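Local coordinates for galactose mutarotase related enzyme (Lactobacillus acidophilus, PDB 3DCD), which is of undetermined function but belongs to the aldose 1-epimerase (galactose mutarotase) family and so may bind carbohydrates and act as an isomerase, at residues Phe225-Trp230 with Met289-Thr294; Asp162-Val167 with Lys215-Thr220; Ile10-Ser15 with Asn120-Asn125. All blocks are in the same frame, centred on the assembly; numbering follows the deposited sequence.

How the contacts relate
Contacts 1 and 2 are hydrogen-bonded strand pairs of one long antiparallel sheet, and strands 214-220 and 226-232, its neighbouring members, join them: V227 O lies 2.7 Å from L218 N and V229 O 2.8 Å from V216 N. Contact 3 has no hydrogen bonds; there the three-stranded N-terminal sheet packs on that long sheet through aliphatic side chains and the N120 backbone. Strand 121-130 borders strand 282-292 of contact 1, with M289 O 2.8 Å from L122 N. Contacts 1 and 3 are largely buried, whereas contact 2, nearer the sheet's end at 193-194, is partly exposed. Contacts 2 and 3 do not touch, their centres about 21 Å apart.

Contact 1 of 3, residues Phe225-Trp230 with Met289-Thr294; sequences FHVNVW and MTYHST
H226 and N228 pair with H292 and T290 through four backbone hydrogen bonds, from H226 N to H292 O, H292 N to H226 O, N228 N to T290 O and T290 N to N228 O. The strands run antiparallel at 173°, their axes 4.7 Å apart at closest approach. T290 shows how one face is filled. Beyond CB, chi1 of 67° puts OG1 between the backbone N and the carbonyl carbon, facing the other strand, 3.3 Å from N228 CB. The same OG1 hydrogen-bonds a water at 2.8 Å, and this water donates to H226 O at 3.0 Å, bridging side chain and opposite backbone. The other branch, CG2, ends 4.2 Å from W230 NE1, and it also packs on L121 of the next strand. Further along this face, H226 CB and H292 CB meet at 4.1 Å, while H292 ND1 turns back to bond S293 O. The reverse face is apolar: V227 CG2 lies 4.1 Å from Y291 CD1, V229 CG2 lies alongside selenomethionine M289 CG, and F146 of strand 136-147 touches all four side chains. Alternating hydrogen-bonded and non-hydrogen-bonded pairs of this kind are the regular antiparallel ladder of the beta-sandwich built by galactose mutarotase-like proteins.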
ATOM      1  N   PHE A 225      19.648  -8.532   3.882  1.00 14.85           N
ATOM      2  CA  PHE A 225      18.435  -7.998   3.277  1.00 15.42           C
ATOM      3  C   PHE A 225      17.387  -7.641   4.340  1.00 16.33           C
ATOM      4  O   PHE A 225      17.040  -8.456   5.199  1.00 15.77           O
ATOM      5  CB  PHE A 225      17.848  -8.985   2.261  1.00 15.51           C
ATOM      6  CG  PHE A 225      16.498  -8.572   1.723  1.00 16.54           C
ATOM      7  CD1 PHE A 225      16.405  -7.650   0.705  1.00 16.31           C
ATOM      8  CD2 PHE A 225      15.321  -9.108   2.260  1.00 18.30           C
ATOM      9  CE1 PHE A 225      15.157  -7.254   0.202  1.00 16.26           C
ATOM     10  CE2 PHE A 225      14.083  -8.733   1.762  1.00 15.85           C
ATOM     11  CZ  PHE A 225      14.004  -7.798   0.733  1.00 17.12           C
ATOM     12  N   HIS A 226      16.869  -6.427   4.252  1.00 16.63           N
ATOM     13  CA  HIS A 226      15.958  -5.917   5.265  1.00 17.94           C
ATOM     14  C   HIS A 226      15.188  -4.758   4.658  1.00 18.27           C
ATOM     15  O   HIS A 226      15.776  -3.745   4.279  1.00 17.97           O
ATOM     16  CB  HIS A 226      16.767  -5.481   6.500  1.00 18.47           C
ATOM     17  CG  HIS A 226      15.942  -4.990   7.647  1.00 21.41           C
ATOM     18  ND1 HIS A 226      14.577  -5.181   7.733  1.00 24.10           N
ATOM     19  CD2 HIS A 226      16.301  -4.350   8.783  1.00 24.94           C
ATOM     20  CE1 HIS A 226      14.127  -4.647   8.853  1.00 23.81           C
ATOM     21  NE2 HIS A 226      15.151  -4.136   9.508  1.00 27.87           N
ATOM     22  N   VAL A 227      13.871  -4.932   4.539  1.00 18.14           N
ATOM     23  CA  VAL A 227      12.977  -3.859   4.173  1.00 17.43           C
ATOM     24  C   VAL A 227      12.084  -3.603   5.388  1.00 17.80           C
ATOM     25  O   VAL A 227      11.438  -4.519   5.908  1.00 17.77           O
ATOM     26  CB  VAL A 227      12.134  -4.202   2.930  1.00 17.33           C
ATOM     27  CG1 VAL A 227      11.025  -3.190   2.752  1.00 18.14           C
ATOM     28  CG2 VAL A 227      13.034  -4.253   1.678  1.00 16.83           C
ATOM     29  N   ASN A 228      12.078  -2.360   5.849  1.00 17.70           N
ATOM     30  CA  ASN A 228      11.262  -1.985   7.000  1.00 18.61           C
ATOM     31  C   ASN A 228      10.166  -1.006   6.620  1.00 17.80           C
ATOM     32  O   ASN A 228      10.440  -0.016   5.933  1.00 18.31           O
ATOM     33  CB  ASN A 228      12.155  -1.410   8.077  1.00 20.33           C
ATOM     34  CG  ASN A 228      11.592  -1.618   9.437  1.00 26.08           C
ATOM     35  OD1 ASN A 228      10.602  -0.981   9.826  1.00 32.50           O
ATOM     36  ND2 ASN A 228      12.196  -2.535  10.177  1.00 31.62           N
ATOM     37  N   VAL A 229       8.917  -1.303   7.006  1.00 16.57           N
ATOM     38  CA  VAL A 229       7.803  -0.421   6.691  1.00 16.42           C
ATOM     39  C   VAL A 229       7.204   0.103   7.997  1.00 17.47           C
ATOM     40  O   VAL A 229       6.672  -0.671   8.798  1.00 16.68           O
ATOM     41  CB  VAL A 229       6.699  -1.135   5.856  1.00 16.14           C
ATOM     42  CG1 VAL A 229       5.570  -0.181   5.539  1.00 13.95           C
ATOM     43  CG2 VAL A 229       7.288  -1.674   4.534  1.00 16.72           C
ATOM     44  N   TRP A 230       7.310   1.413   8.196  1.00 17.88           N
ATOM     45  CA  TRP A 230       6.733   2.066   9.371  1.00 19.10           C
ATOM     46  C   TRP A 230       5.348   2.569   8.939  1.00 17.39           C
ATOM     47  O   TRP A 230       5.229   3.405   8.024  1.00 16.54           O
ATOM     48  CB  TRP A 230       7.622   3.232   9.801  1.00 21.39           C
ATOM     49  CG  TRP A 230       9.065   2.830  10.022  1.00 26.61           C
ATOM     50  CD1 TRP A 230       9.971   2.415   9.062  1.00 28.82           C
ATOM     51  CD2 TRP A 230       9.771   2.815  11.263  1.00 29.82           C
ATOM     52  NE1 TRP A 230      11.180   2.125   9.643  1.00 30.36           N
ATOM     53  CE2 TRP A 230      11.095   2.371  10.989  1.00 30.03           C
ATOM     54  CE3 TRP A 230       9.425   3.135  12.580  1.00 31.27           C
ATOM     55  CZ2 TRP A 230      12.066   2.237  11.990  1.00 29.79           C
ATOM     56  CZ3 TRP A 230      10.394   2.999  13.583  1.00 29.50           C
ATOM     57  CH2 TRP A 230      11.701   2.559  13.280  1.00 29.24           C
HETATM   58  N   MSE A 289       9.554   3.713   4.334  1.00 18.04           N
HETATM   59  CA  MSE A 289      10.195   2.450   3.996  1.00 19.80           C
HETATM   60  C   MSE A 289      11.692   2.659   4.063  1.00 18.46           C
HETATM   61  O   MSE A 289      12.190   3.650   3.535  1.00 17.95           O
HETATM   62  CB  MSE A 289       9.813   2.022   2.575  1.00 18.94           C
HETATM   63  CG  MSE A 289       8.348   1.603   2.374  1.00 20.47           C
HETATM   64 SE   MSE A 289       7.785   1.718   0.505  1.00 29.50          SE
HETATM   65  CE  MSE A 289       7.683   3.693   0.396  1.00 21.84           C
ATOM     66  N   THR A 290      12.407   1.737   4.709  1.00 17.56           N
ATOM     67  CA  THR A 290      13.873   1.724   4.629  1.00 17.27           C
ATOM     68  C   THR A 290      14.337   0.432   3.938  1.00 16.90           C
ATOM     69  O   THR A 290      13.699  -0.616   4.072  1.00 17.11           O
ATOM     70  CB  THR A 290      14.552   1.856   6.004  1.00 18.20           C
ATOM     71  OG1 THR A 290      14.290   0.678   6.787  1.00 20.08           O
ATOM     72  CG2 THR A 290      14.008   3.076   6.745  1.00 16.27           C
ATOM     73  N   TYR A 291      15.432   0.526   3.200  1.00 15.92           N
ATOM     74  CA  TYR A 291      15.930  -0.595   2.419  1.00 16.11           C
ATOM     75  C   TYR A 291      17.379  -0.923   2.744  1.00 15.40           C
ATOM     76  O   TYR A 291      18.216  -0.021   2.835  1.00 15.19           O
ATOM     77  CB  TYR A 291      15.842  -0.267   0.932  1.00 16.55           C
ATOM     78  CG  TYR A 291      14.512   0.327   0.513  1.00 17.17           C
ATOM     79  CD1 TYR A 291      13.470  -0.487   0.079  1.00 18.27           C
ATOM     80  CD2 TYR A 291      14.302   1.699   0.565  1.00 17.81           C
ATOM     81  CE1 TYR A 291      12.224   0.059  -0.305  1.00 20.00           C
ATOM     82  CE2 TYR A 291      13.071   2.255   0.185  1.00 20.40           C
ATOM     83  CZ  TYR A 291      12.046   1.428  -0.248  1.00 19.39           C
ATOM     84  OH  TYR A 291      10.851   1.988  -0.631  1.00 22.13           O
ATOM     85  N   HIS A 292      17.664  -2.212   2.887  1.00 14.08           N
ATOM     86  CA  HIS A 292      19.036  -2.689   3.044  1.00 14.00           C
ATOM     87  C   HIS A 292      19.263  -3.897   2.142  1.00 13.58           C
ATOM     88  O   HIS A 292      18.445  -4.836   2.123  1.00 13.19           O
ATOM     89  CB  HIS A 292      19.374  -3.032   4.492  1.00 13.94           C
ATOM     90  CG  HIS A 292      20.849  -3.121   4.745  1.00 13.98           C
ATOM     91  ND1 HIS A 292      21.631  -4.148   4.251  1.00 13.35           N
ATOM     92  CD2 HIS A 292      21.688  -2.289   5.405  1.00 11.34           C
ATOM     93  CE1 HIS A 292      22.890  -3.946   4.608  1.00 14.89           C
ATOM     94  NE2 HIS A 292      22.945  -2.830   5.321  1.00 12.81           N
ATOM     95  N   SER A 293      20.364  -3.837   1.384  1.00 12.97           N
ATOM     96  CA  SER A 293      20.762  -4.881   0.457  1.00 12.84           C
ATOM     97  C   SER A 293      21.166  -6.183   1.143  1.00 12.32           C
ATOM     98  O   SER A 293      21.401  -6.226   2.340  1.00 11.90           O
ATOM     99  CB  SER A 293      21.929  -4.383  -0.399  1.00 12.55           C
ATOM    100  OG  SER A 293      21.536  -3.240  -1.160  1.00 15.21           O
ATOM    101  N   THR A 294      21.318  -7.240   0.359  1.00 12.99           N
ATOM    102  CA  THR A 294      21.824  -8.498   0.890  1.00 12.51           C
ATOM    103  C   THR A 294      23.246  -8.330   1.445  1.00 12.54           C
ATOM    104  O   THR A 294      23.687  -9.118   2.276  1.00 12.15           O
ATOM    105  CB  THR A 294      21.849  -9.573  -0.194  1.00 13.74           C
ATOM    106  OG1 THR A 294      22.753  -9.166  -1.230  1.00 13.25           O
ATOM    107  CG2 THR A 294      20.446  -9.769  -0.775  1.00 13.34           C
TER
HETATM  108  O   HOH W   1      15.990  -1.473   6.269  1.00 25.10           O

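Contact 2 of 3, residues Asp162-Val167 with Lys215-Thr220; sequences DMHPSV and KVSLRT
Antiparallel strand pairing joins D162-H164 to K215-S217 near one end of the long sheet, where strand 159-164 lies between 214-220 and the short 193-194. Two hydrogen-bonded pairs flank a non-hydrogen-bonded one. D162 and S217 exchange N-H...O bonds both ways, and H164 and K215 do the same; the bond from H164 N to K215 O is 2.8 Å long and nearly straight, at 171°. Between them M163 and V216 put their side chains on the apolar face. The selenomethionine chain is extended as far as SE and then bends (chi3 58°), bringing CE to 4.1 Å from V216 CG2. V216 also touches I252 of strand 249-256. On the other, polar face, a bend at chi3 of K215 lays CE 3.7 Å from H164 CB, and a second at chi4 turns NZ, which bonds D213 O. The H164 imidazole extends over the same face with its edge turned to S217 OG, 3.9 Å from CE1. Past H164 a cis peptide leads into P165, and segment 162-167 parts from strand 214-220, with an inverse gamma turn centred on S166. This two-faced ladder is ordinary antiparallel pairing in the beta-sandwich of galactose mutarotase-like proteins.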
ATOM      1  N   ASP A 162       8.212  -9.650  10.418  1.00 20.79           N
ATOM      2  CA  ASP A 162       8.214  -9.515  11.843  1.00 23.43           C
ATOM      3  C   ASP A 162       7.611  -8.160  12.172  1.00 24.61           C
ATOM      4  O   ASP A 162       8.024  -7.140  11.639  1.00 24.64           O
ATOM      5  CB  ASP A 162       9.648  -9.590  12.365  1.00 24.37           C
ATOM      6  CG  ASP A 162       9.711  -9.987  13.811  1.00 28.06           C
ATOM      7  OD1 ASP A 162       8.687 -10.457  14.363  1.00 32.23           O
ATOM      8  OD2 ASP A 162      10.792  -9.836  14.411  1.00 33.51           O
HETATM    9  N   MSE A 163       6.628  -8.148  13.053  1.00 25.31           N
HETATM   10  CA  MSE A 163       5.968  -6.900  13.381  1.00 28.25           C
HETATM   11  C   MSE A 163       6.391  -6.389  14.749  1.00 26.48           C
HETATM   12  O   MSE A 163       6.509  -7.157  15.710  1.00 26.31           O
HETATM   13  CB  MSE A 163       4.464  -7.079  13.291  1.00 27.57           C
HETATM   14  CG  MSE A 163       4.044  -7.657  11.961  1.00 28.93           C
HETATM   15 SE   MSE A 163       2.109  -7.763  11.797  1.00 39.95          SE
HETATM   16  CE  MSE A 163       1.756  -5.898  12.049  1.00 32.94           C
ATOM     17  N   HIS A 164       6.663  -5.092  14.821  1.00 25.53           N
ATOM     18  CA  HIS A 164       6.978  -4.447  16.085  1.00 25.01           C
ATOM     19  C   HIS A 164       5.936  -3.345  16.330  1.00 23.63           C
ATOM     20  O   HIS A 164       5.510  -2.695  15.383  1.00 22.09           O
ATOM     21  CB  HIS A 164       8.401  -3.889  16.038  1.00 25.75           C
ATOM     22  CG  HIS A 164       9.442  -4.931  15.741  1.00 30.67           C
ATOM     23  ND1 HIS A 164       9.823  -5.263  14.454  1.00 34.44           N
ATOM     24  CD2 HIS A 164      10.159  -5.732  16.565  1.00 34.69           C
ATOM     25  CE1 HIS A 164      10.740  -6.211  14.500  1.00 36.20           C
ATOM     26  NE2 HIS A 164      10.964  -6.513  15.769  1.00 38.10           N
ATOM     27  N   PRO A 165       5.464  -3.179  17.586  1.00 23.07           N
ATOM     28  CA  PRO A 165       5.762  -3.972  18.800  1.00 22.14           C
ATOM     29  C   PRO A 165       5.352  -5.424  18.615  1.00 21.57           C
ATOM     30  O   PRO A 165       4.460  -5.703  17.812  1.00 21.05           O
ATOM     31  CB  PRO A 165       4.855  -3.338  19.867  1.00 22.02           C
ATOM     32  CG  PRO A 165       4.499  -1.994  19.345  1.00 23.94           C
ATOM     33  CD  PRO A 165       4.490  -2.110  17.850  1.00 22.55           C
ATOM     34  N   SER A 166       5.994  -6.328  19.356  1.00 20.79           N
ATOM     35  CA  SER A 166       5.754  -7.762  19.224  1.00 20.89           C
ATOM     36  C   SER A 166       4.571  -8.128  20.090  1.00 20.18           C
ATOM     37  O   SER A 166       4.731  -8.550  21.249  1.00 20.23           O
ATOM     38  CB  SER A 166       6.976  -8.571  19.672  1.00 21.37           C
ATOM     39  OG  SER A 166       8.046  -8.434  18.736  1.00 24.41           O
ATOM     40  N   VAL A 167       3.381  -7.960  19.529  1.00 19.18           N
ATOM     41  CA  VAL A 167       2.158  -8.294  20.241  1.00 18.71           C
ATOM     42  C   VAL A 167       1.252  -9.042  19.304  1.00 18.58           C
ATOM     43  O   VAL A 167       1.304  -8.825  18.083  1.00 18.71           O
ATOM     44  CB  VAL A 167       1.434  -7.054  20.793  1.00 18.89           C
ATOM     45  CG1 VAL A 167       2.312  -6.355  21.856  1.00 20.17           C
ATOM     46  CG2 VAL A 167       1.037  -6.076  19.679  1.00 19.31           C
ATOM     47  N   LYS A 215       5.774  -1.243  12.993  1.00 19.05           N
ATOM     48  CA  LYS A 215       6.745  -1.441  11.934  1.00 20.31           C
ATOM     49  C   LYS A 215       6.694  -2.892  11.505  1.00 19.59           C
ATOM     50  O   LYS A 215       6.687  -3.790  12.342  1.00 20.54           O
ATOM     51  CB  LYS A 215       8.154  -1.088  12.415  1.00 20.73           C
ATOM     52  CG  LYS A 215       8.211   0.271  13.088  1.00 25.75           C
ATOM     53  CD  LYS A 215       9.426   0.431  14.019  1.00 32.12           C
ATOM     54  CE  LYS A 215       9.313  -0.321  15.386  1.00 36.48           C
ATOM     55  NZ  LYS A 215       8.437   0.334  16.430  1.00 37.32           N
ATOM     56  N   VAL A 216       6.670  -3.116  10.205  1.00 18.53           N
ATOM     57  CA  VAL A 216       6.721  -4.468   9.666  1.00 17.74           C
ATOM     58  C   VAL A 216       8.109  -4.653   9.020  1.00 18.58           C
ATOM     59  O   VAL A 216       8.478  -3.871   8.139  1.00 17.67           O
ATOM     60  CB  VAL A 216       5.601  -4.708   8.618  1.00 17.78           C
ATOM     61  CG1 VAL A 216       5.636  -6.162   8.110  1.00 16.84           C
ATOM     62  CG2 VAL A 216       4.199  -4.355   9.202  1.00 16.24           C
ATOM     63  N   SER A 217       8.873  -5.655   9.471  1.00 18.42           N
ATOM     64  CA  SER A 217      10.214  -5.896   8.925  1.00 19.65           C
ATOM     65  C   SER A 217      10.191  -7.127   8.061  1.00 19.61           C
ATOM     66  O   SER A 217       9.784  -8.196   8.513  1.00 20.65           O
ATOM     67  CB  SER A 217      11.261  -6.161  10.022  1.00 19.79           C
ATOM     68  OG  SER A 217      11.412  -5.055  10.877  1.00 25.37           O
ATOM     69  N   LEU A 218      10.680  -6.973   6.848  1.00 18.36           N
ATOM     70  CA  LEU A 218      10.875  -8.083   5.948  1.00 17.92           C
ATOM     71  C   LEU A 218      12.371  -8.401   5.869  1.00 17.87           C
ATOM     72  O   LEU A 218      13.182  -7.544   5.504  1.00 15.60           O
ATOM     73  CB  LEU A 218      10.280  -7.727   4.590  1.00 17.62           C
ATOM     74  CG  LEU A 218      10.653  -8.609   3.411  1.00 18.27           C
ATOM     75  CD1 LEU A 218       9.964  -9.962   3.559  1.00 18.52           C
ATOM     76  CD2 LEU A 218      10.195  -7.865   2.147  1.00 17.02           C
ATOM     77  N   ARG A 219      12.717  -9.627   6.266  1.00 17.69           N
ATOM     78  CA  ARG A 219      14.104 -10.046   6.452  1.00 19.49           C
ATOM     79  C   ARG A 219      14.349 -11.500   6.042  1.00 19.13           C
ATOM     80  O   ARG A 219      13.418 -12.227   5.698  1.00 18.78           O
ATOM     81  CB  ARG A 219      14.476  -9.908   7.930  1.00 20.31           C
ATOM     82  CG  ARG A 219      14.694  -8.462   8.345  1.00 24.70           C
ATOM     83  CD  ARG A 219      14.247  -8.215   9.754  1.00 29.89           C
ATOM     84  NE  ARG A 219      15.124  -8.882  10.694  1.00 34.87           N
ATOM     85  CZ  ARG A 219      16.289  -8.400  11.108  1.00 39.05           C
ATOM     86  NH1 ARG A 219      16.724  -7.224  10.657  1.00 41.06           N
ATOM     87  NH2 ARG A 219      17.022  -9.095  11.981  1.00 39.43           N
ATOM     88  N   THR A 220      15.619 -11.884   6.078  1.00 19.16           N
ATOM     89  CA  THR A 220      16.050 -13.260   5.943  1.00 19.01           C
ATOM     90  C   THR A 220      17.279 -13.440   6.816  1.00 20.08           C
ATOM     91  O   THR A 220      18.121 -12.537   6.916  1.00 20.50           O
ATOM     92  CB  THR A 220      16.371 -13.643   4.482  1.00 19.33           C
ATOM     93  OG1 THR A 220      16.877 -14.985   4.453  1.00 16.43           O
ATOM     94  CG2 THR A 220      17.425 -12.695   3.841  1.00 17.70           C
TER

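Contact 3 of 3, residues Ile10-Ser15 with Asn120-Asn125; sequences IKVVIS and NLLEEN
I10 places CG1 between its backbone N and carbonyl carbon (chi1 59°), and CD1, extended beyond it, comes against the backbone of N120, 3.7 Å from N120 C. Both branches of I10 come to N120 from the same side, CD1 at its carbonyl carbon and CG2 at its CB, 4.1 Å away. CD1 also reaches L122, at 4.4 Å from CB. Two residues further along each strand, V12 and L122 meet tip to tip. L122 carries CG anti to its own N (chi1 173°), and its second torsion then turns CD2 to V12, where it lies equally close to both methyls, 4.1 Å from CG1 and from CG2. The strand axes come no closer than 9.1 Å and run at 28° to each other, a separation bridged by side chains rather than by backbone hydrogen bonds. Neighbouring strands add to the packing: I10 also touches L117, V12 touches V24, and L122 touches I21 and Y291. The polar end of N120 faces elsewhere, its ND2 bonding Y291 O, so that only its CB, CA and carbonyl group serve I10. An alanine at I10 would lose both branches and is likely to open a gap over the N120 backbone and beside L122 CB, leaving V12 against L122 as the main remaining contact between the two segments. Strand 10-15 belongs to the three-stranded N-terminal sheet and strand 121-130 to the long sheet, so these residues form part of the apolar filling between two stacked sheets. With no hydrogen bond or charge pair across it, the contact depends on shape and burial: cohesion is hydrophobic, and the directional bonds that fix each strand lie within its own sheet.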
ATOM      1  N   ILE A  10      20.071   5.759  -1.974  1.00 19.00           N
ATOM      2  CA  ILE A  10      19.039   5.074  -2.762  1.00 18.76           C
ATOM      3  C   ILE A  10      18.581   5.948  -3.943  1.00 18.09           C
ATOM      4  O   ILE A  10      18.659   7.179  -3.887  1.00 16.92           O
ATOM      5  CB  ILE A  10      17.818   4.565  -1.896  1.00 19.01           C
ATOM      6  CG1 ILE A  10      17.102   5.693  -1.157  1.00 19.91           C
ATOM      7  CG2 ILE A  10      18.228   3.452  -0.870  1.00 18.92           C
ATOM      8  CD1 ILE A  10      15.790   5.208  -0.443  1.00 20.29           C
ATOM      9  N   LYS A  11      18.159   5.303  -5.020  1.00 17.15           N
ATOM     10  CA  LYS A  11      17.658   6.006  -6.203  1.00 18.15           C
ATOM     11  C   LYS A  11      16.288   5.427  -6.515  1.00 17.48           C
ATOM     12  O   LYS A  11      16.128   4.202  -6.628  1.00 17.21           O
ATOM     13  CB  LYS A  11      18.604   5.837  -7.398  1.00 18.03           C
ATOM     14  CG  LYS A  11      18.166   6.551  -8.678  1.00 20.87           C
ATOM     15  CD  LYS A  11      19.157   6.303  -9.805  1.00 21.21           C
ATOM     16  CE  LYS A  11      18.911   7.220 -10.999  1.00 26.25           C
ATOM     17  NZ  LYS A  11      20.015   7.127 -12.039  1.00 29.23           N
ATOM     18  N   VAL A  12      15.317   6.320  -6.667  1.00 16.73           N
ATOM     19  CA  VAL A  12      13.915   5.932  -6.755  1.00 16.35           C
ATOM     20  C   VAL A  12      13.352   6.494  -8.046  1.00 16.43           C
ATOM     21  O   VAL A  12      13.543   7.678  -8.348  1.00 16.52           O
ATOM     22  CB  VAL A  12      13.091   6.474  -5.552  1.00 15.84           C
ATOM     23  CG1 VAL A  12      11.624   6.005  -5.645  1.00 16.00           C
ATOM     24  CG2 VAL A  12      13.707   6.026  -4.213  1.00 16.19           C
ATOM     25  N   VAL A  13      12.659   5.644  -8.796  1.00 15.84           N
ATOM     26  CA  VAL A  13      11.988   6.067 -10.016  1.00 15.75           C
ATOM     27  C   VAL A  13      10.483   5.909  -9.826  1.00 15.97           C
ATOM     28  O   VAL A  13      10.019   4.852  -9.391  1.00 16.19           O
ATOM     29  CB  VAL A  13      12.428   5.225 -11.230  1.00 15.61           C
ATOM     30  CG1 VAL A  13      11.661   5.683 -12.482  1.00 15.10           C
ATOM     31  CG2 VAL A  13      13.926   5.331 -11.464  1.00 15.45           C
ATOM     32  N   ILE A  14       9.728   6.948 -10.177  1.00 15.49           N
ATOM     33  CA  ILE A  14       8.283   6.953  -9.968  1.00 15.86           C
ATOM     34  C   ILE A  14       7.550   7.474 -11.217  1.00 15.49           C
ATOM     35  O   ILE A  14       7.995   8.434 -11.841  1.00 15.94           O
ATOM     36  CB  ILE A  14       7.907   7.842  -8.772  1.00 15.93           C
ATOM     37  CG1 ILE A  14       8.791   7.508  -7.559  1.00 17.61           C
ATOM     38  CG2 ILE A  14       6.430   7.677  -8.430  1.00 15.43           C
ATOM     39  CD1 ILE A  14       9.167   8.699  -6.748  1.00 21.45           C
ATOM     40  N   SER A  15       6.425   6.846 -11.550  1.00 15.28           N
ATOM     41  CA  SER A  15       5.642   7.217 -12.737  1.00 15.29           C
ATOM     42  C   SER A  15       4.509   8.148 -12.365  1.00 15.66           C
ATOM     43  O   SER A  15       3.884   7.993 -11.309  1.00 15.42           O
ATOM     44  CB  SER A  15       5.056   5.965 -13.412  1.00 15.68           C
ATOM     45  OG  SER A  15       4.212   6.318 -14.516  1.00 16.38           O
ATOM     46  N   ASN A 120      18.555   6.261   3.549  1.00 21.18           N
ATOM     47  CA  ASN A 120      17.942   5.115   2.888  1.00 21.60           C
ATOM     48  C   ASN A 120      16.451   4.945   3.213  1.00 20.34           C
ATOM     49  O   ASN A 120      15.898   3.850   3.044  1.00 20.69           O
ATOM     50  CB  ASN A 120      18.728   3.826   3.183  1.00 22.34           C
ATOM     51  CG  ASN A 120      18.651   3.426   4.630  1.00 24.90           C
ATOM     52  OD1 ASN A 120      18.489   4.281   5.523  1.00 24.33           O
ATOM     53  ND2 ASN A 120      18.758   2.109   4.885  1.00 25.69           N
ATOM     54  N   LEU A 121      15.825   6.029   3.676  1.00 18.99           N
ATOM     55  CA  LEU A 121      14.397   6.044   4.018  1.00 18.42           C
ATOM     56  C   LEU A 121      13.583   6.820   2.979  1.00 18.17           C
ATOM     57  O   LEU A 121      13.912   7.957   2.639  1.00 17.19           O
ATOM     58  CB  LEU A 121      14.153   6.599   5.435  1.00 18.34           C
ATOM     59  CG  LEU A 121      12.714   6.563   5.984  1.00 19.34           C
ATOM     60  CD1 LEU A 121      12.668   6.474   7.495  1.00 21.45           C
ATOM     61  CD2 LEU A 121      11.876   7.757   5.486  1.00 18.92           C
ATOM     62  N   LEU A 122      12.516   6.180   2.505  1.00 17.36           N
ATOM     63  CA  LEU A 122      11.598   6.767   1.547  1.00 17.19           C
ATOM     64  C   LEU A 122      10.217   6.902   2.198  1.00 17.27           C
ATOM     65  O   LEU A 122       9.637   5.906   2.635  1.00 17.59           O
ATOM     66  CB  LEU A 122      11.484   5.854   0.313  1.00 16.54           C
ATOM     67  CG  LEU A 122      10.433   6.202  -0.749  1.00 17.52           C
ATOM     68  CD1 LEU A 122      10.712   7.567  -1.373  1.00 15.57           C
ATOM     69  CD2 LEU A 122      10.475   5.103  -1.837  1.00 17.21           C
ATOM     70  N   GLU A 123       9.704   8.128   2.239  1.00 17.12           N
ATOM     71  CA  GLU A 123       8.342   8.389   2.680  1.00 16.63           C
ATOM     72  C   GLU A 123       7.382   8.346   1.502  1.00 16.17           C
ATOM     73  O   GLU A 123       7.718   8.814   0.403  1.00 15.92           O
ATOM     74  CB  GLU A 123       8.253   9.773   3.326  1.00 16.70           C
ATOM     75  CG  GLU A 123       9.011   9.908   4.619  1.00 17.34           C
ATOM     76  CD  GLU A 123       8.767  11.249   5.309  1.00 19.37           C
ATOM     77  OE1 GLU A 123       8.134  12.160   4.711  1.00 18.33           O
ATOM     78  OE2 GLU A 123       9.227  11.387   6.457  1.00 20.40           O
ATOM     79  N   GLU A 124       6.192   7.806   1.748  1.00 15.49           N
ATOM     80  CA  GLU A 124       5.074   7.892   0.804  1.00 15.42           C
ATOM     81  C   GLU A 124       3.934   8.538   1.578  1.00 15.34           C
ATOM     82  O   GLU A 124       3.340   7.917   2.453  1.00 14.85           O
ATOM     83  CB  GLU A 124       4.675   6.504   0.310  1.00 15.17           C
ATOM     84  CG  GLU A 124       3.391   6.489  -0.562  1.00 15.60           C
ATOM     85  CD  GLU A 124       3.173   5.142  -1.259  1.00 15.50           C
ATOM     86  OE1 GLU A 124       4.151   4.374  -1.443  1.00 15.56           O
ATOM     87  OE2 GLU A 124       2.019   4.849  -1.629  1.00 16.00           O
ATOM     88  N   ASN A 125       3.663   9.809   1.282  1.00 15.68           N
ATOM     89  CA  ASN A 125       2.762  10.601   2.118  1.00 15.36           C
ATOM     90  C   ASN A 125       1.515  10.936   1.332  1.00 15.41           C
ATOM     91  O   ASN A 125       1.606  11.384   0.187  1.00 15.62           O
ATOM     92  CB  ASN A 125       3.427  11.912   2.565  1.00 15.95           C
ATOM     93  CG  ASN A 125       4.751  11.694   3.294  1.00 16.57           C
ATOM     94  OD1 ASN A 125       5.772  12.318   2.968  1.00 19.78           O
ATOM     95  ND2 ASN A 125       4.737  10.825   4.278  1.00 15.53           N
TER